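Local coordinates for DNA-binding response regulator (Paenisporosarcina sp. TG-14, PDB 6JQS), which probably binds DNA through a LuxR-type helix-turn-helix domain and, as a GerE transcription factor, probably regulates genes of spore formation, at residues E18-L23 with Q61-L66; S10-R15 with L69-L74. One frame throughout, in Å; residues are numbered along the deposited sequence.

Contact 1. Residues E18-L23 with Q61-L66; sequences EIFQLL and QAILEL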
loop_
_atom_site.group_PDB
_atom_site.type_symbol
_atom_site.label_atom_id
_atom_site.label_comp_id
_atom_site.label_asym_id
_atom_site.label_seq_id
_atom_site.Cartn_x
_atom_site.Cartn_y
_atom_site.Cartn_z
ATOM N N GLU A 18 -2.812 1.240 5.287
ATOM C CA GLU A 18 -4.025 1.935 4.790
ATOM C C GLU A 18 -3.874 2.241 3.304
ATOM O O GLU A 18 -4.887 2.234 2.606
ATOM C CB GLU A 18 -4.291 3.305 5.411
ATOM C CG GLU A 18 -4.678 3.317 6.878
ATOM C CD GLU A 18 -4.668 4.760 7.382
ATOM O OE1 GLU A 18 -3.725 5.136 8.113
ATOM O OE2 GLU A 18 -5.586 5.519 6.994
ATOM N N ILE A 19 -2.694 2.659 2.852
ATOM C CA ILE A 19 -2.501 2.899 1.398
ATOM C C ILE A 19 -2.789 1.620 0.579
ATOM O O ILE A 19 -3.465 1.717 -0.490
ATOM C CB ILE A 19 -1.106 3.468 1.106
ATOM C CG1 ILE A 19 -0.977 4.898 1.631
ATOM C CG2 ILE A 19 -0.826 3.350 -0.391
ATOM C CD1 ILE A 19 0.482 5.383 1.754
ATOM N N PHE A 20 -2.209 0.491 0.952
ATOM C CA PHE A 20 -2.366 -0.776 0.205
ATOM C C PHE A 20 -3.817 -1.281 0.342
ATOM O O PHE A 20 -4.284 -1.889 -0.637
ATOM C CB PHE A 20 -1.337 -1.817 0.628
ATOM C CG PHE A 20 0.009 -1.614 -0.012
ATOM C CD1 PHE A 20 0.262 -2.149 -1.253
ATOM C CD2 PHE A 20 0.942 -0.740 0.520
ATOM C CE1 PHE A 20 1.433 -1.866 -1.942
ATOM C CE2 PHE A 20 2.139 -0.488 -0.158
ATOM C CZ PHE A 20 2.369 -1.049 -1.382
ATOM N N GLN A 21 -4.481 -1.118 1.492
ATOM C CA GLN A 21 -5.932 -1.505 1.597
ATOM C C GLN A 21 -6.760 -0.705 0.587
ATOM O O GLN A 21 -7.689 -1.253 0.011
ATOM C CB GLN A 21 -6.463 -1.331 3.027
ATOM C CG GLN A 21 -7.818 -2.004 3.217
ATOM C CD GLN A 21 -7.767 -3.502 2.963
ATOM O OE1 GLN A 21 -7.279 -4.280 3.769
ATOM N NE2 GLN A 21 -8.133 -3.907 1.766
ATOM N N LEU A 22 -6.420 0.554 0.307
ATOM C CA LEU A 22 -7.128 1.338 -0.722
ATOM C C LEU A 22 -6.751 0.925 -2.136
ATOM O O LEU A 22 -7.653 1.016 -2.996
ATOM C CB LEU A 22 -6.932 2.855 -0.496
ATOM C CG LEU A 22 -7.412 3.376 0.865
ATOM C CD1 LEU A 22 -7.308 4.899 0.935
ATOM C CD2 LEU A 22 -8.846 2.964 1.165
ATOM N N LEU A 23 -5.490 0.562 -2.438
ATOM C CA LEU A 23 -5.165 -0.020 -3.752
ATOM C C LEU A 23 -6.009 -1.290 -3.952
ATOM O O LEU A 23 -6.555 -1.504 -4.993
ATOM C CB LEU A 23 -3.674 -0.340 -3.814
ATOM C CG LEU A 23 -2.760 0.880 -3.909
ATOM C CD1 LEU A 23 -1.314 0.446 -3.708
ATOM C CD2 LEU A 23 -2.945 1.582 -5.237
ATOM N N GLN A 61 2.270 -7.633 -6.974
ATOM C CA GLN A 61 2.967 -8.642 -6.136
ATOM C C GLN A 61 3.074 -8.113 -4.692
ATOM O O GLN A 61 3.038 -8.955 -3.784
ATOM C CB GLN A 61 4.327 -9.047 -6.750
ATOM C CG GLN A 61 4.266 -10.079 -7.898
ATOM C CD GLN A 61 3.551 -11.353 -7.487
ATOM O OE1 GLN A 61 3.858 -11.963 -6.467
ATOM N NE2 GLN A 61 2.529 -11.745 -8.230
ATOM N N ALA A 62 3.207 -6.794 -4.449
ATOM C CA ALA A 62 3.162 -6.201 -3.076
ATOM C C ALA A 62 1.815 -6.537 -2.410
ATOM O O ALA A 62 1.840 -7.074 -1.312
ATOM C CB ALA A 62 3.401 -4.713 -3.061
ATOM N N ILE A 63 0.695 -6.215 -3.056
ATOM C CA ILE A 63 -0.686 -6.561 -2.584
ATOM C C ILE A 63 -0.746 -8.056 -2.232
ATOM O O ILE A 63 -1.200 -8.352 -1.141
ATOM C CB ILE A 63 -1.759 -6.138 -3.617
ATOM C CG1 ILE A 63 -1.765 -4.618 -3.763
ATOM C CG2 ILE A 63 -3.147 -6.655 -3.260
ATOM C CD1 ILE A 63 -2.420 -4.044 -5.013
ATOM N N LEU A 64 -0.359 -8.944 -3.144
ATOM C CA LEU A 64 -0.512 -10.410 -2.964
ATOM C C LEU A 64 0.377 -10.819 -1.791
ATOM O O LEU A 64 -0.085 -11.670 -0.984
ATOM C CB LEU A 64 -0.191 -11.174 -4.250
ATOM C CG LEU A 64 -1.119 -10.866 -5.439
ATOM C CD1 LEU A 64 -0.591 -11.487 -6.699
ATOM C CD2 LEU A 64 -2.547 -11.333 -5.178
ATOM N N GLU A 65 1.581 -10.245 -1.653
ATOM C CA GLU A 65 2.480 -10.568 -0.496
ATOM C C GLU A 65 1.827 -10.206 0.836
ATOM O O GLU A 65 1.827 -11.082 1.771
ATOM C CB GLU A 65 3.860 -9.919 -0.626
ATOM C CG GLU A 65 4.781 -10.749 -1.479
ATOM C CD GLU A 65 5.131 -12.123 -0.917
ATOM O OE1 GLU A 65 5.808 -12.188 0.157
ATOM O OE2 GLU A 65 4.727 -13.116 -1.529
ATOM N N LEU A 66 1.196 -9.038 0.888
ATOM C CA LEU A 66 0.556 -8.485 2.106
ATOM C C LEU A 66 -0.770 -9.236 2.375
ATOM O O LEU A 66 -1.073 -9.442 3.553
ATOM C CB LEU A 66 0.357 -6.982 1.975
ATOM C CG LEU A 66 1.625 -6.129 1.842
ATOM C CD1 LEU A 66 1.255 -4.701 1.512
ATOM C CD2 LEU A 66 2.447 -6.205 3.113
#

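Contact 2. Residues S10-R15 with L69-L74; sequences SLLTGR and LGELSL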
loop_
_atom_site.group_PDB
_atom_site.type_symbol
_atom_site.label_atom_id
_atom_site.label_comp_id
_atom_site.label_asym_id
_atom_site.label_seq_id
_atom_site.Cartn_x
_atom_site.Cartn_y
_atom_site.Cartn_z
ATOM N N SER A 10 4.123 -4.943 13.340
ATOM C CA SER A 10 3.874 -5.225 11.902
ATOM C C SER A 10 5.150 -4.969 11.078
ATOM O O SER A 10 6.140 -4.477 11.650
ATOM C CB SER A 10 2.695 -4.403 11.427
ATOM O OG SER A 10 2.439 -4.607 10.047
ATOM N N LEU A 11 5.130 -5.329 9.792
ATOM C CA LEU A 11 6.218 -5.088 8.797
ATOM C C LEU A 11 5.971 -3.729 8.133
ATOM O O LEU A 11 6.918 -3.157 7.576
ATOM C CB LEU A 11 6.198 -6.222 7.763
ATOM C CG LEU A 11 7.528 -6.615 7.123
ATOM C CD1 LEU A 11 8.640 -6.736 8.158
ATOM C CD2 LEU A 11 7.372 -7.916 6.342
ATOM N N LEU A 12 4.726 -3.252 8.200
ATOM C CA LEU A 12 4.274 -1.937 7.673
ATOM C C LEU A 12 3.871 -1.038 8.835
ATOM O O LEU A 12 3.341 -1.560 9.847
ATOM C CB LEU A 12 3.020 -2.081 6.810
ATOM C CG LEU A 12 2.940 -3.248 5.842
ATOM C CD1 LEU A 12 1.476 -3.575 5.570
ATOM C CD2 LEU A 12 3.675 -2.898 4.561
ATOM N N THR A 13 3.957 0.268 8.608
ATOM C CA THR A 13 3.267 1.295 9.417
ATOM C C THR A 13 1.784 1.206 9.077
ATOM O O THR A 13 1.482 0.624 7.990
ATOM C CB THR A 13 3.818 2.705 9.131
ATOM O OG1 THR A 13 3.317 3.142 7.864
ATOM C CG2 THR A 13 5.332 2.732 9.133
ATOM N N GLY A 14 0.940 1.704 9.992
ATOM C CA GLY A 14 -0.497 1.948 9.810
ATOM C C GLY A 14 -0.769 2.689 8.509
ATOM O O GLY A 14 -1.746 2.362 7.804
ATOM N N ARG A 15 0.060 3.681 8.177
ATOM C CA ARG A 15 -0.176 4.495 6.963
ATOM C C ARG A 15 0.006 3.611 5.730
ATOM O O ARG A 15 -0.875 3.680 4.906
ATOM C CB ARG A 15 0.733 5.724 6.921
ATOM C CG ARG A 15 0.572 6.516 5.639
ATOM C CD ARG A 15 0.879 7.980 5.847
ATOM N NE ARG A 15 -0.242 8.709 6.439
ATOM C CZ ARG A 15 -0.134 9.945 6.933
ATOM N NH1 ARG A 15 -1.186 10.552 7.468
ATOM N NH2 ARG A 15 1.038 10.561 6.912
ATOM N N LEU A 69 0.440 -12.467 3.970
ATOM C CA LEU A 69 0.969 -12.208 5.343
ATOM C C LEU A 69 -0.155 -11.868 6.327
ATOM O O LEU A 69 0.182 -11.604 7.482
ATOM C CB LEU A 69 1.945 -11.028 5.320
ATOM C CG LEU A 69 3.334 -11.291 4.742
ATOM C CD1 LEU A 69 4.104 -9.984 4.656
ATOM C CD2 LEU A 69 4.117 -12.291 5.558
ATOM N N GLY A 70 -1.397 -11.740 5.873
ATOM C CA GLY A 70 -2.559 -11.389 6.710
ATOM C C GLY A 70 -2.652 -9.903 7.017
ATOM O O GLY A 70 -3.481 -9.547 7.849
ATOM N N GLU A 71 -1.908 -9.039 6.307
ATOM C CA GLU A 71 -1.911 -7.579 6.555
ATOM C C GLU A 71 -3.066 -6.841 5.888
ATOM O O GLU A 71 -3.339 -5.692 6.297
ATOM C CB GLU A 71 -0.597 -6.959 6.063
ATOM C CG GLU A 71 0.549 -7.284 6.968
ATOM C CD GLU A 71 0.459 -6.701 8.384
ATOM O OE1 GLU A 71 1.297 -7.091 9.216
ATOM O OE2 GLU A 71 -0.461 -5.891 8.673
ATOM N N LEU A 72 -3.657 -7.399 4.837
ATOM C CA LEU A 72 -4.753 -6.757 4.089
ATOM C C LEU A 72 -5.935 -7.747 4.061
ATOM O O LEU A 72 -5.681 -8.933 4.108
ATOM C CB LEU A 72 -4.297 -6.445 2.658
ATOM C CG LEU A 72 -3.098 -5.497 2.483
ATOM C CD1 LEU A 72 -2.735 -5.405 1.000
ATOM C CD2 LEU A 72 -3.391 -4.134 3.034
ATOM N N SER A 73 -7.127 -7.251 3.815
ATOM C CA SER A 73 -8.291 -8.084 3.417
ATOM C C SER A 73 -8.583 -7.846 1.944
ATOM O O SER A 73 -8.407 -6.719 1.490
ATOM C CB SER A 73 -9.500 -7.750 4.212
ATOM O OG SER A 73 -9.688 -6.349 4.215
ATOM N N LEU A 74 -9.198 -8.832 1.309
ATOM C CA LEU A 74 -9.640 -8.794 -0.108
ATOM C C LEU A 74 -10.728 -7.725 -0.336
ATOM O O LEU A 74 -10.818 -7.180 -1.482
ATOM C CB LEU A 74 -10.133 -10.218 -0.364
ATOM C CG LEU A 74 -9.746 -10.866 -1.684
ATOM C CD1 LEU A 74 -8.352 -10.491 -2.144
ATOM C CD2 LEU A 74 -9.930 -12.366 -1.580
#

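Contact 1. Residues E18-L23 with Q61-L66
Phe20 reaches from helix 14-24 into the flank of helix 59-68, where Ala62, Ile63 and Leu66 receive its ring. Leu66 lays CD1 over one face, 4.0 Å from the centroid of the Phe20 ring and 25° off the normal, a CH-pi contact displaced toward the CG side of the ring. Ala62 meets the ring obliquely, its CB 3.6 Å from Phe20 CE1; the small side chain suits this place, where the CE1 side of the ring comes right up to the methyl. Ile63 approaches near the ring plane, with CG1 at the edge, 4.1 Å from Phe20 CD1. The segment axes stay 10.4 Å apart and cross at -109°, a separation that leaves room for an aromatic ring between the helices. This pairing joins the first and last helices of the four-helix LuxR-type DNA-binding domain; helix 40-54 adds Thr50 beside Phe20 and Ile47 against Leu23. Packing thins toward Leu23. With CG1 beside its backbone N (chi1 -64°) and the chain then extended, Ile63 carries CD1 across to Leu23 CB, 4.1 Å away. Both residues are partly exposed, unlike the buried Phe20, Ala62 and Leu66, so aliphatic chains here border the core. On the far flank of helix 59-68, Glu65 turns from the apolar seam and its OE2 forms a salt bridge with Arg68.

Contact 2. Residues S10-R15 with L69-L74
Glu71 sends its side chain from the turn after helix 59-68 toward the loop that leads into helix 14-24, meeting Leu12 first and Ser10 last. Glu71 CB lies 4.0 Å from Leu12 CD1, and Glu71 CG is almost as near to the same methyl, at 4.1 Å; the two chains run past each other in opposite directions, aliphatic part against aliphatic part. A bend at chi2 (-65°) then swings the carboxylate toward Ser10. There Glu71 OE1 accepts a hydrogen bond from Ser10 OG at 2.9 Å, the hydroxyl arriving from above the carboxylate plane, 56° out of it. The other oxygen, OE2, forms a salt bridge with Arg17 of helix 14-24, so the acid links the turn to both the incoming loop and the helix. Ser10 OG also accepts from Leu12 N at 3.2 Å, which makes an ST turn: one small hydroxyl closes a turn in its own chain while donating to Glu71. Just beyond, Thr13 N-caps helix 14-24, while Gly70, at positive phi, ends helix 59-68 in a Schellman motif; the contact thus joins the start of the first helix of the LuxR-type domain to the end of the last. At the exposed margin Leu11 CD2 touches Leu69 CD1 at 4.2 Å, a light apolar touch beside the polar bridge.

Overall arrangement
Contact 1 is buried near the centre of the chain, whereas contact 2 lies on the surface, their centres about 8 Å apart. Both relate helix 14-24 to helix 59-68: the first through the bodies of the helices, the second through the residues entering one and leaving the other. Aromatic and aliphatic groups suffice in the core, with no hydrogen bond between its segments; at the surface a carboxylate and a hydroxyl share the work with leucines. The contacts also meet directly. Leu66 O probably accepts from Glu71 N, Gln21 NE2 probably bonds to Ser73 O, and Leu72 packs against Leu66, continuing the apolar interior into the C-terminal tail.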